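Local coordinates for Beta/gama crystallin family protein (Methanosarcina acetivorans, PDB 3HZ2), which binds two calcium ions as a compact betagamma-crystallin domain built from two Greek key motifs, part of a longer archaeal protein, at residues A[22-27]-A[79-84]; A[38-43]-A[63-68]. All blocks are in the same frame, centred on the assembly; numbering follows the deposited sequence.

Interaction 1 (A[22-27]-A[79-84]); sequences SDQPGA and SSFRQI. With CA (calcium ion), chain F.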
ATOM      1  N   SER A  22      -1.296   6.865   9.109  1.00 14.97           N
ATOM      2  CA  SER A  22      -1.642   5.965  10.206  1.00 14.50           C
ATOM      3  C   SER A  22      -1.990   4.600   9.624  1.00 15.00           C
ATOM      4  O   SER A  22      -2.209   4.473   8.419  1.00 14.61           O
ATOM      5  CB  SER A  22      -2.829   6.519  11.006  1.00 15.79           C
ATOM      6  OG  SER A  22      -3.969   6.690  10.185  1.00 17.59           O
ATOM      7  N   ASP A  23      -2.046   3.581  10.478  1.00 14.66           N
ATOM      8  CA  ASP A  23      -2.341   2.228  10.023  1.00 15.22           C
ATOM      9  C   ASP A  23      -3.725   2.067   9.399  1.00 13.92           C
ATOM     10  O   ASP A  23      -4.688   2.706   9.819  1.00 13.39           O
ATOM     11  CB  ASP A  23      -2.144   1.246  11.178  1.00 15.96           C
ATOM     12  CG  ASP A  23      -0.717   1.256  11.702  1.00 18.45           C
ATOM     13  OD1 ASP A  23       0.164   1.836  11.023  1.00 19.40           O
ATOM     14  OD2 ASP A  23      -0.472   0.684  12.780  1.00 19.14           O
ATOM     15  N   GLN A  24      -3.810   1.200   8.390  1.00 13.50           N
ATOM     16  CA  GLN A  24      -5.054   0.961   7.663  1.00 12.02           C
ATOM     17  C   GLN A  24      -5.451  -0.515   7.623  1.00 12.74           C
ATOM     18  O   GLN A  24      -5.015  -1.258   6.743  1.00 11.69           O
ATOM     19  CB  GLN A  24      -4.905   1.472   6.226  1.00 11.22           C
ATOM     20  CG  GLN A  24      -4.566   2.951   6.114  1.00 12.60           C
ATOM     21  CD  GLN A  24      -5.658   3.836   6.666  1.00 13.76           C
ATOM     22  OE1 GLN A  24      -6.836   3.606   6.410  1.00 13.18           O
ATOM     23  NE2 GLN A  24      -5.274   4.863   7.417  1.00 14.35           N
ATOM     24  N   PRO A  25      -6.302  -0.955   8.561  1.00 13.17           N
ATOM     25  CA  PRO A  25      -6.723  -2.360   8.583  1.00 14.11           C
ATOM     26  C   PRO A  25      -7.650  -2.733   7.430  1.00 15.03           C
ATOM     27  O   PRO A  25      -7.999  -3.902   7.262  1.00 14.92           O
ATOM     28  CB  PRO A  25      -7.398  -2.490   9.945  1.00 14.88           C
ATOM     29  CG  PRO A  25      -8.015  -1.139  10.129  1.00 15.27           C
ATOM     30  CD  PRO A  25      -6.917  -0.203   9.669  1.00 13.80           C
ATOM     31  N   GLY A  26      -8.038  -1.735   6.640  1.00 13.70           N
ATOM     32  CA  GLY A  26      -8.913  -1.976   5.507  1.00 15.30           C
ATOM     33  C   GLY A  26      -8.331  -1.473   4.195  1.00 16.08           C
ATOM     34  O   GLY A  26      -9.019  -1.452   3.174  1.00 16.57           O
ATOM     35  N   ALA A  27      -7.063  -1.061   4.231  1.00 14.84           N
ATOM     36  CA  ALA A  27      -6.346  -0.560   3.058  1.00 15.82           C
ATOM     37  C   ALA A  27      -6.740   0.850   2.619  1.00 17.21           C
ATOM     38  O   ALA A  27      -6.458   1.251   1.490  1.00 17.65           O
ATOM     39  CB  ALA A  27      -6.499  -1.533   1.883  1.00 15.41           C
ATOM     40  N   SER A  79      -5.106  -5.589   1.065  1.00  9.62           N
ATOM     41  CA  SER A  79      -6.344  -5.373   1.809  1.00  8.28           C
ATOM     42  C   SER A  79      -6.151  -4.662   3.139  1.00  8.03           C
ATOM     43  O   SER A  79      -7.120  -4.317   3.810  1.00 10.01           O
ATOM     44  CB  SER A  79      -7.066  -6.700   2.036  1.00  9.94           C
ATOM     45  OG  SER A  79      -7.621  -7.157   0.819  1.00 10.63           O
ATOM     46  N   SER A  80      -4.897  -4.453   3.523  1.00  8.22           N
ATOM     47  CA  SER A  80      -4.585  -3.745   4.757  1.00  7.20           C
ATOM     48  C   SER A  80      -3.095  -3.469   4.799  1.00  7.48           C
ATOM     49  O   SER A  80      -2.310  -4.152   4.146  1.00  7.81           O
ATOM     50  CB  SER A  80      -5.007  -4.556   5.996  1.00  5.12           C
ATOM     51  OG  SER A  80      -4.301  -5.783   6.097  1.00  7.75           O
ATOM     52  N   PHE A  81      -2.707  -2.438   5.534  1.00  7.24           N
ATOM     53  CA  PHE A  81      -1.295  -2.113   5.659  1.00  8.62           C
ATOM     54  C   PHE A  81      -1.046  -1.266   6.891  1.00  9.30           C
ATOM     55  O   PHE A  81      -1.920  -0.520   7.335  1.00 10.11           O
ATOM     56  CB  PHE A  81      -0.760  -1.428   4.381  1.00  8.75           C
ATOM     57  CG  PHE A  81      -1.489  -0.167   3.983  1.00 10.33           C
ATOM     58  CD1 PHE A  81      -1.176   1.058   4.569  1.00  9.28           C
ATOM     59  CD2 PHE A  81      -2.463  -0.201   2.989  1.00  8.93           C
ATOM     60  CE1 PHE A  81      -1.821   2.227   4.170  1.00 10.51           C
ATOM     61  CE2 PHE A  81      -3.114   0.961   2.582  1.00 11.15           C
ATOM     62  CZ  PHE A  81      -2.793   2.177   3.172  1.00 10.81           C
ATOM     63  N   ARG A  82       0.145  -1.414   7.459  1.00 10.14           N
ATOM     64  CA  ARG A  82       0.507  -0.669   8.650  1.00 12.23           C
ATOM     65  C   ARG A  82       1.999  -0.420   8.710  1.00 13.22           C
ATOM     66  O   ARG A  82       2.789  -1.064   8.015  1.00 12.59           O
ATOM     67  CB  ARG A  82       0.065  -1.424   9.906  1.00 12.66           C
ATOM     68  CG  ARG A  82       0.680  -2.805  10.055  1.00 15.18           C
ATOM     69  CD  ARG A  82       0.179  -3.474  11.327  1.00 19.65           C
ATOM     70  NE  ARG A  82       0.480  -4.903  11.358  1.00 22.28           N
ATOM     71  CZ  ARG A  82       0.023  -5.741  12.286  1.00 23.39           C
ATOM     72  NH1 ARG A  82      -0.756  -5.290  13.263  1.00 23.58           N
ATOM     73  NH2 ARG A  82       0.336  -7.030  12.234  1.00 20.51           N
ATOM     74  N   GLN A  83       2.375   0.526   9.561  1.00 15.16           N
ATOM     75  CA  GLN A  83       3.765   0.899   9.742  1.00 16.76           C
ATOM     76  C   GLN A  83       4.490  -0.148  10.584  1.00 17.29           C
ATOM     77  O   GLN A  83       3.899  -0.759  11.476  1.00 16.69           O
ATOM     78  CB  GLN A  83       3.828   2.254  10.445  1.00 17.41           C
ATOM     79  CG  GLN A  83       5.165   2.951  10.349  1.00 20.73           C
ATOM     80  CD  GLN A  83       5.241   4.153  11.269  1.00 21.71           C
ATOM     81  OE1 GLN A  83       4.261   4.887  11.431  1.00 19.90           O
ATOM     82  NE2 GLN A  83       6.407   4.366  11.869  1.00 21.88           N
ATOM     83  N   ILE A  84       5.771  -0.359  10.295  1.00 18.27           N
ATOM     84  CA  ILE A  84       6.570  -1.315  11.054  1.00 19.74           C
ATOM     85  C   ILE A  84       7.969  -0.770  11.314  1.00 21.40           C
ATOM     86  O   ILE A  84       8.301   0.295  10.747  1.00 21.53           O
ATOM     87  CB  ILE A  84       6.698  -2.667  10.321  1.00 19.29           C
ATOM     88  CG1 ILE A  84       7.295  -2.458   8.929  1.00 19.42           C
ATOM     89  CG2 ILE A  84       5.336  -3.344  10.244  1.00 20.94           C
ATOM     90  CD1 ILE A  84       7.553  -3.751   8.179  1.00 20.65           C
ATOM     91  OXT ILE A  84       8.716  -1.417  12.079  1.00 22.49           O
TER
HETATM   92 CA    CA F 102      -6.893  -9.031  -0.827  1.00 14.17          CA
HETATM   93  O   HOH W   1       1.727   4.219  11.689  1.00 24.26           O
HETATM   94  O   HOH W   2       1.929  -0.249  13.132  1.00 29.82           O
HETATM   95  O   HOH W   3      -6.921 -10.841  -2.916  1.00 41.42           O
HETATM   96  O   HOH W   4      -9.216 -10.190   0.170  1.00 21.95           O

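Interaction 2 (A[38-43]-A[63-68]); sequences IKVKSG and GEYSSV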
ATOM      1  N   ILE A  38       2.387   2.461  -5.491  1.00  8.54           N
ATOM      2  CA  ILE A  38       2.576   2.981  -4.145  1.00  7.68           C
ATOM      3  C   ILE A  38       3.764   3.930  -4.046  1.00  8.34           C
ATOM      4  O   ILE A  38       4.755   3.775  -4.757  1.00  7.81           O
ATOM      5  CB  ILE A  38       2.839   1.819  -3.148  1.00  9.22           C
ATOM      6  CG1 ILE A  38       1.682   0.817  -3.181  1.00  8.09           C
ATOM      7  CG2 ILE A  38       3.050   2.371  -1.738  1.00  8.79           C
ATOM      8  CD1 ILE A  38       1.967  -0.477  -2.429  1.00  8.63           C
ATOM      9  N   LYS A  39       3.652   4.905  -3.149  1.00  9.45           N
ATOM     10  CA  LYS A  39       4.735   5.852  -2.902  1.00  8.26           C
ATOM     11  C   LYS A  39       4.990   5.908  -1.402  1.00  8.46           C
ATOM     12  O   LYS A  39       4.179   6.450  -0.657  1.00  8.78           O
ATOM     13  CB  LYS A  39       4.367   7.256  -3.386  1.00  9.61           C
ATOM     14  CG  LYS A  39       4.383   7.454  -4.887  1.00  8.87           C
ATOM     15  CD  LYS A  39       4.144   8.923  -5.210  1.00  7.96           C
ATOM     16  CE  LYS A  39       3.943   9.161  -6.693  1.00  9.20           C
ATOM     17  NZ  LYS A  39       3.722  10.622  -6.960  1.00  9.39           N
ATOM     18  N   VAL A  40       6.104   5.335  -0.954  1.00  8.84           N
ATOM     19  CA  VAL A  40       6.430   5.376   0.465  1.00  9.45           C
ATOM     20  C   VAL A  40       7.275   6.628   0.679  1.00  8.16           C
ATOM     21  O   VAL A  40       8.459   6.649   0.353  1.00  9.04           O
ATOM     22  CB  VAL A  40       7.238   4.136   0.907  1.00  9.45           C
ATOM     23  CG1 VAL A  40       7.588   4.248   2.388  1.00  8.14           C
ATOM     24  CG2 VAL A  40       6.426   2.869   0.658  1.00 10.67           C
ATOM     25  N   LYS A  41       6.648   7.672   1.208  1.00 10.40           N
ATOM     26  CA  LYS A  41       7.318   8.943   1.454  1.00 11.89           C
ATOM     27  C   LYS A  41       8.336   8.826   2.579  1.00 12.73           C
ATOM     28  O   LYS A  41       9.422   9.406   2.516  1.00 10.26           O
ATOM     29  CB  LYS A  41       6.286  10.017   1.809  1.00 13.82           C
ATOM     30  CG  LYS A  41       5.152  10.155   0.802  1.00 18.22           C
ATOM     31  CD  LYS A  41       5.666  10.562  -0.570  1.00 22.30           C
ATOM     32  CE  LYS A  41       6.325  11.935  -0.523  1.00 25.11           C
ATOM     33  NZ  LYS A  41       6.893  12.333  -1.842  1.00 28.18           N
ATOM     34  N   SER A  42       7.975   8.073   3.611  1.00 13.35           N
ATOM     35  CA  SER A  42       8.853   7.881   4.757  1.00 13.93           C
ATOM     36  C   SER A  42       8.402   6.696   5.595  1.00 14.30           C
ATOM     37  O   SER A  42       7.218   6.348   5.615  1.00 15.00           O
ATOM     38  CB  SER A  42       8.875   9.147   5.616  1.00 16.06           C
ATOM     39  OG  SER A  42       7.555   9.592   5.877  1.00 20.91           O
ATOM     40  N   GLY A  43       9.356   6.083   6.290  1.00 14.21           N
ATOM     41  CA  GLY A  43       9.052   4.937   7.123  1.00 13.74           C
ATOM     42  C   GLY A  43       8.974   3.670   6.298  1.00 13.98           C
ATOM     43  O   GLY A  43       9.075   3.713   5.071  1.00 14.07           O
ATOM     44  N   GLY A  63      10.534   4.935  -1.131  1.00 10.30           N
ATOM     45  CA  GLY A  63      10.751   4.826  -2.560  1.00 10.51           C
ATOM     46  C   GLY A  63       9.430   4.797  -3.297  1.00 10.69           C
ATOM     47  O   GLY A  63       8.362   4.847  -2.677  1.00  9.91           O
ATOM     48  N   GLU A  64       9.487   4.712  -4.620  1.00 10.62           N
ATOM     49  CA  GLU A  64       8.265   4.677  -5.405  1.00  9.71           C
ATOM     50  C   GLU A  64       8.157   3.398  -6.210  1.00 10.09           C
ATOM     51  O   GLU A  64       9.150   2.879  -6.725  1.00 10.47           O
ATOM     52  CB  GLU A  64       8.181   5.915  -6.304  1.00  8.86           C
ATOM     53  CG  GLU A  64       8.025   7.182  -5.484  1.00  9.45           C
ATOM     54  CD  GLU A  64       7.685   8.402  -6.305  1.00 12.48           C
ATOM     55  OE1 GLU A  64       7.387   8.257  -7.511  1.00 11.80           O
ATOM     56  OE2 GLU A  64       7.711   9.510  -5.729  1.00 12.88           O
ATOM     57  N   TYR A  65       6.937   2.888  -6.301  1.00  7.58           N
ATOM     58  CA  TYR A  65       6.674   1.648  -7.008  1.00  9.91           C
ATOM     59  C   TYR A  65       5.548   1.877  -8.000  1.00  8.61           C
ATOM     60  O   TYR A  65       4.379   1.771  -7.648  1.00  8.66           O
ATOM     61  CB  TYR A  65       6.294   0.571  -5.987  1.00  8.42           C
ATOM     62  CG  TYR A  65       7.243   0.526  -4.804  1.00 10.71           C
ATOM     63  CD1 TYR A  65       7.096   1.402  -3.726  1.00 10.70           C
ATOM     64  CD2 TYR A  65       8.324  -0.355  -4.790  1.00 11.04           C
ATOM     65  CE1 TYR A  65       8.008   1.402  -2.665  1.00 10.98           C
ATOM     66  CE2 TYR A  65       9.240  -0.360  -3.738  1.00 12.72           C
ATOM     67  CZ  TYR A  65       9.076   0.520  -2.680  1.00 11.08           C
ATOM     68  OH  TYR A  65       9.993   0.524  -1.655  1.00 11.97           O
ATOM     69  N   SER A  66       5.913   2.199  -9.239  1.00  8.90           N
ATOM     70  CA  SER A  66       4.935   2.469 -10.289  1.00  9.80           C
ATOM     71  C   SER A  66       4.000   1.291 -10.526  1.00 10.58           C
ATOM     72  O   SER A  66       2.916   1.448 -11.088  1.00  8.15           O
ATOM     73  CB  SER A  66       5.653   2.842 -11.587  1.00 11.28           C
ATOM     74  OG  SER A  66       6.544   1.818 -11.987  1.00 12.30           O
ATOM     75  N   SER A  67       4.437   0.110 -10.106  1.00 11.06           N
ATOM     76  CA  SER A  67       3.651  -1.113 -10.222  1.00 13.54           C
ATOM     77  C   SER A  67       3.940  -1.945  -8.974  1.00 12.19           C
ATOM     78  O   SER A  67       5.096  -2.236  -8.684  1.00 12.62           O
ATOM     79  CB  SER A  67       4.060  -1.905 -11.463  1.00 15.78           C
ATOM     80  OG  SER A  67       3.462  -3.190 -11.451  1.00 20.25           O
ATOM     81  N   VAL A  68       2.904  -2.323  -8.233  1.00 12.59           N
ATOM     82  CA  VAL A  68       3.116  -3.113  -7.019  1.00 14.64           C
ATOM     83  C   VAL A  68       3.852  -4.416  -7.310  1.00 15.26           C
ATOM     84  O   VAL A  68       4.581  -4.931  -6.466  1.00 15.43           O
ATOM     85  CB  VAL A  68       1.782  -3.442  -6.307  1.00 14.87           C
ATOM     86  CG1 VAL A  68       1.193  -2.177  -5.700  1.00 14.49           C
ATOM     87  CG2 VAL A  68       0.803  -4.062  -7.283  1.00 16.44           C
TER
HETATM   88  O   HOH W   5       6.373  11.824  -6.139  1.00 15.24           O
HETATM   89  O   HOH W   6       6.309  10.492  -8.628  1.00 15.69           O

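Interaction 1 (A[22-27]-A[79-84])
Gln24 and Phe81 hold the two segments together through a reciprocal pair of backbone hydrogen bonds, Gln24 N to Phe81 O at 2.8 Å and Phe81 N to Gln24 O at 2.9 Å, which form an isolated antiparallel bridge of the hydrogen-bonded kind. Gln24 O also closes the type I turn from Gln24 to Ala27 by accepting from Ala27 N, so this one oxygen is gripped from opposite faces of its carbonyl plane. Further along strand 80-83, the side chain of Asp23 replaces a backbone acceptor: Gln83 N donates to Asp23 OD1 at 3.0 Å, almost straight at hydrogen (174°) but from above the carboxylate plane. With CG beside its own backbone N (chi1 -61°), Asp23 sets that carboxylate against the base of Arg82, its CG 3.3 Å from Arg82 CB, while the guanidinium leads away to Tyr48. Two waters bridge this end, one joining Asp23 OD1 to Gln83 OE1 and the other Asp23 OD2 to Gln83 O.

At the other end Ser79 OG binds a calcium ion at 2.6 Å and hydrogen-bonds Asn32 OD1; Asp33 OD1, the backbone oxygens of Glu49 and Ser77, and two waters complete the site. Ser79 fits the Ser/Thr ligand of the betagamma-crystallin calcium motif.

The packing centres on the Phe81 ring. Gln24 CB makes a CH-pi contact over one face, 3.9 Å from the centroid of the Phe81 ring, and the bend of the glutamine at chi2 (-63°) turns its amide back to Ser22 O. Ala27 O approaches the ring obliquely, 3.5 Å from Phe81 CE2, and Ala27 CB packs on the Ser79 carbonyl.

Segment 22-27 lies along the outer edge of strand 80-83. Along the other edge Ser79 and Ser80 form a classic beta bulge opposite Tyr48 of strand 45-48; the Phe81 ring points from the sheet's face to Val5 and Val7 of strand 4-8.

Interaction 2 (A[38-43]-A[63-68])
Strands 38-42 and 63-65 run antiparallel, 174° between their directions, and four backbone hydrogen bonds join them in two reciprocal pairs, Ile38 with Tyr65 and Val40 with Gly63. The pairing adds an edge strand to a four-stranded Greek key sheet of the betagamma-crystallin domain. Between the two hydrogen-bonded pairs, Lys39 and Glu64 form a non-hydrogen-bonded pair whose side chains rise from the same face.

Both of these chains are extended beyond CG and lie across each other at a slant, touching through their aliphatic parts, with Lys39 CG 3.7 Å from Glu64 CG. Their charged ends stop short of a salt bridge: Lys39 NZ is 4.3 Å from Glu64 OE2. Two waters span the gap, each accepting from Lys39 NZ and donating to a different carboxylate oxygen, so the two charged groups are bridged by water. Phe13 borders this face and makes a cation-pi contact with Lys39.

Ile38, Val40 and Tyr65 occupy the other face. Tyr65 CG stands beside the backbone N (chi1 -47°), which brings the ring edge alongside Ile38 O, 3.5 Å from Tyr65 CD1. Val40 CG2 meets the same ring obliquely at Tyr65 CE1, 4.0 Å away. The Tyr65 hydroxyl is tied to Gly61 O just before the strand. Ile38, buried among Val5, Phe47, Leu60 and Ile78 where the two sheets face each other, also meets Val68, three residues beyond the end of strand 63-65. Those two side chains cross at about a right angle, Ile38 CD1 lying 3.8 Å from Val68 CG1.

How the interactions relate
From the N terminus, the chain first runs through strands 4-8 and 17-20, then enters the loop holding residues 22-27, the first half of interaction 1. Residues 38-43 follow, and interaction 2 closes the shorter loop when 63-68 returns to them after strands 45-48 and 56-60. Only at the C terminus does 79-84 complete interaction 1, so interaction 2 is nested within the larger loop. The two lie on opposite sides of the chain's centre, about 14 Å apart between their centres. Interaction 2 brings strand 63-65, from the second Greek key, onto the sheet of the first; interaction 1 carries a first-key loop to the final strand of the second.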